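Local coordinates for Blr3880 protein (Bradyrhizobium japonicum, PDB 2OOD) that probably catalyses the zinc-dependent hydrolytic deamination of guanine to xanthine and ammonia, a step of purine breakdown, at residues T64-K67 and D68-I71. Residues are numbered along the deposited sequence; the frame is centred on the assembly and turned at random.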
loop_
_atom_site.group_PDB
_atom_site.type_symbol
_atom_site.label_atom_id
_atom_site.label_comp_id
_atom_site.label_asym_id
_atom_site.label_seq_id
_atom_site.Cartn_x
_atom_site.Cartn_y
_atom_site.Cartn_z
ATOM N N THR A 64 -5.158 -35.188 -0.547
ATOM C CA THR A 64 -5.566 -34.118 -1.454
ATOM C C THR A 64 -4.275 -33.386 -1.807
ATOM O O THR A 64 -3.606 -32.847 -0.931
ATOM C CB THR A 64 -6.526 -33.135 -0.761
ATOM O OG1 THR A 64 -7.702 -33.837 -0.335
ATOM C CG2 THR A 64 -6.913 -32.010 -1.712
ATOM N N HIS A 65 -3.918 -33.369 -3.083
ATOM C CA HIS A 65 -2.679 -32.719 -3.486
ATOM C C HIS A 65 -2.851 -31.290 -4.001
ATOM O O HIS A 65 -3.285 -31.083 -5.143
ATOM C CB HIS A 65 -1.973 -33.562 -4.559
ATOM C CG HIS A 65 -0.519 -33.234 -4.737
ATOM N ND1 HIS A 65 0.210 -33.657 -5.828
ATOM C CD2 HIS A 65 0.343 -32.532 -3.960
ATOM C CE1 HIS A 65 1.457 -33.230 -5.719
ATOM N NE2 HIS A 65 1.565 -32.544 -4.595
ATOM N N ILE A 66 -2.514 -30.314 -3.153
ATOM C CA ILE A 66 -2.577 -28.904 -3.536
ATOM C C ILE A 66 -1.276 -28.695 -4.308
ATOM O O ILE A 66 -0.216 -28.574 -3.708
ATOM C CB ILE A 66 -2.536 -27.947 -2.319
ATOM C CG1 ILE A 66 -3.484 -28.417 -1.214
ATOM C CG2 ILE A 66 -2.911 -26.535 -2.766
ATOM C CD1 ILE A 66 -4.922 -28.205 -1.519
ATOM N N LYS A 67 -1.340 -28.659 -5.628
ATOM C CA LYS A 67 -0.119 -28.488 -6.404
ATOM C C LYS A 67 0.289 -27.035 -6.664
ATOM O O LYS A 67 -0.535 -26.128 -6.591
ATOM C CB LYS A 67 -0.249 -29.229 -7.736
ATOM C CG LYS A 67 -0.357 -30.741 -7.591
ATOM C CD LYS A 67 -0.495 -31.410 -8.955
ATOM C CE LYS A 67 -0.551 -32.930 -8.828
ATOM N NZ LYS A 67 -0.483 -33.614 -10.164
ATOM N N ASP A 68 1.572 -26.833 -6.952
ATOM C CA ASP A 68 2.135 -25.518 -7.256
ATOM C C ASP A 68 1.749 -24.361 -6.346
ATOM O O ASP A 68 1.502 -23.250 -6.822
ATOM C CB ASP A 68 1.804 -25.131 -8.692
ATOM C CG ASP A 68 2.299 -26.154 -9.691
ATOM O OD1 ASP A 68 3.479 -26.560 -9.585
ATOM O OD2 ASP A 68 1.509 -26.549 -10.581
ATOM N N ARG A 69 1.711 -24.606 -5.044
ATOM C CA ARG A 69 1.364 -23.556 -4.105
ATOM C C ARG A 69 2.283 -23.660 -2.899
ATOM O O ARG A 69 3.031 -24.630 -2.751
ATOM C CB ARG A 69 -0.085 -23.722 -3.640
ATOM C CG ARG A 69 -1.120 -23.684 -4.744
ATOM C CD ARG A 69 -1.323 -22.276 -5.263
ATOM N NE ARG A 69 -2.374 -22.194 -6.278
ATOM C CZ ARG A 69 -2.168 -22.240 -7.591
ATOM N NH1 ARG A 69 -0.940 -22.370 -8.080
ATOM N NH2 ARG A 69 -3.201 -22.140 -8.419
ATOM N N ILE A 70 2.245 -22.643 -2.047
ATOM C CA ILE A 70 3.024 -22.671 -0.825
ATOM C C ILE A 70 1.954 -22.641 0.262
ATOM O O ILE A 70 1.251 -21.642 0.426
ATOM C CB ILE A 70 3.967 -21.454 -0.716
ATOM C CG1 ILE A 70 4.975 -21.474 -1.864
ATOM C CG2 ILE A 70 4.741 -21.514 0.586
ATOM C CD1 ILE A 70 6.019 -20.403 -1.777
ATOM N N ILE A 71 1.803 -23.756 0.973
ATOM C CA ILE A 71 0.793 -23.861 2.023
ATOM C C ILE A 71 1.322 -23.351 3.355
ATOM O O ILE A 71 2.311 -23.861 3.880
ATOM C CB ILE A 71 0.316 -25.326 2.200
ATOM C CG1 ILE A 71 -0.027 -25.927 0.835
ATOM C CG2 ILE A 71 -0.911 -25.375 3.092
ATOM C CD1 ILE A 71 -0.353 -27.390 0.885
HETATM O O HOH W 1 2.389 -27.549 -3.441
#
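Ile66 lays its branched side chain across that of Ile71 at roughly a right angle, with Ile71 CD1 lying 3.9 Å from Ile66 CG1. The other branch, CG2, points away from the backbone N and lies against the aliphatic part of Arg69, 3.9 Å from Arg69 CG. The chain turns its corner at Asp68 and Arg69; Asp68 has backbone angles in the left-handed helical region (phi 46°, psi 42°). A water bridges the inside of the bend, donating to Ile66 O at 2.8 Å and to Arg69 O at 3.1 Å. Arg69 folds back at chi2 (-74°), which brings its NH1 to the carbonyl of Asp68, 2.9 Å from that O. The donor sits well above the carbonyl plane, yet the oxygen lies close to the guanidinium plane. Lys67 O lies over one face of the guanidinium, and Arg69 NE makes a salt bridge to Asp454. Away from the zinc site, the corner joins the small sheet, where strand 62-67 pairs with strand 5-9, to strand 70-81 of the amidohydrolase barrel, whose far end carries the zinc ligands His79 and His81; Ile66 and Ile71 both rest on Ile8 of strand 5-9.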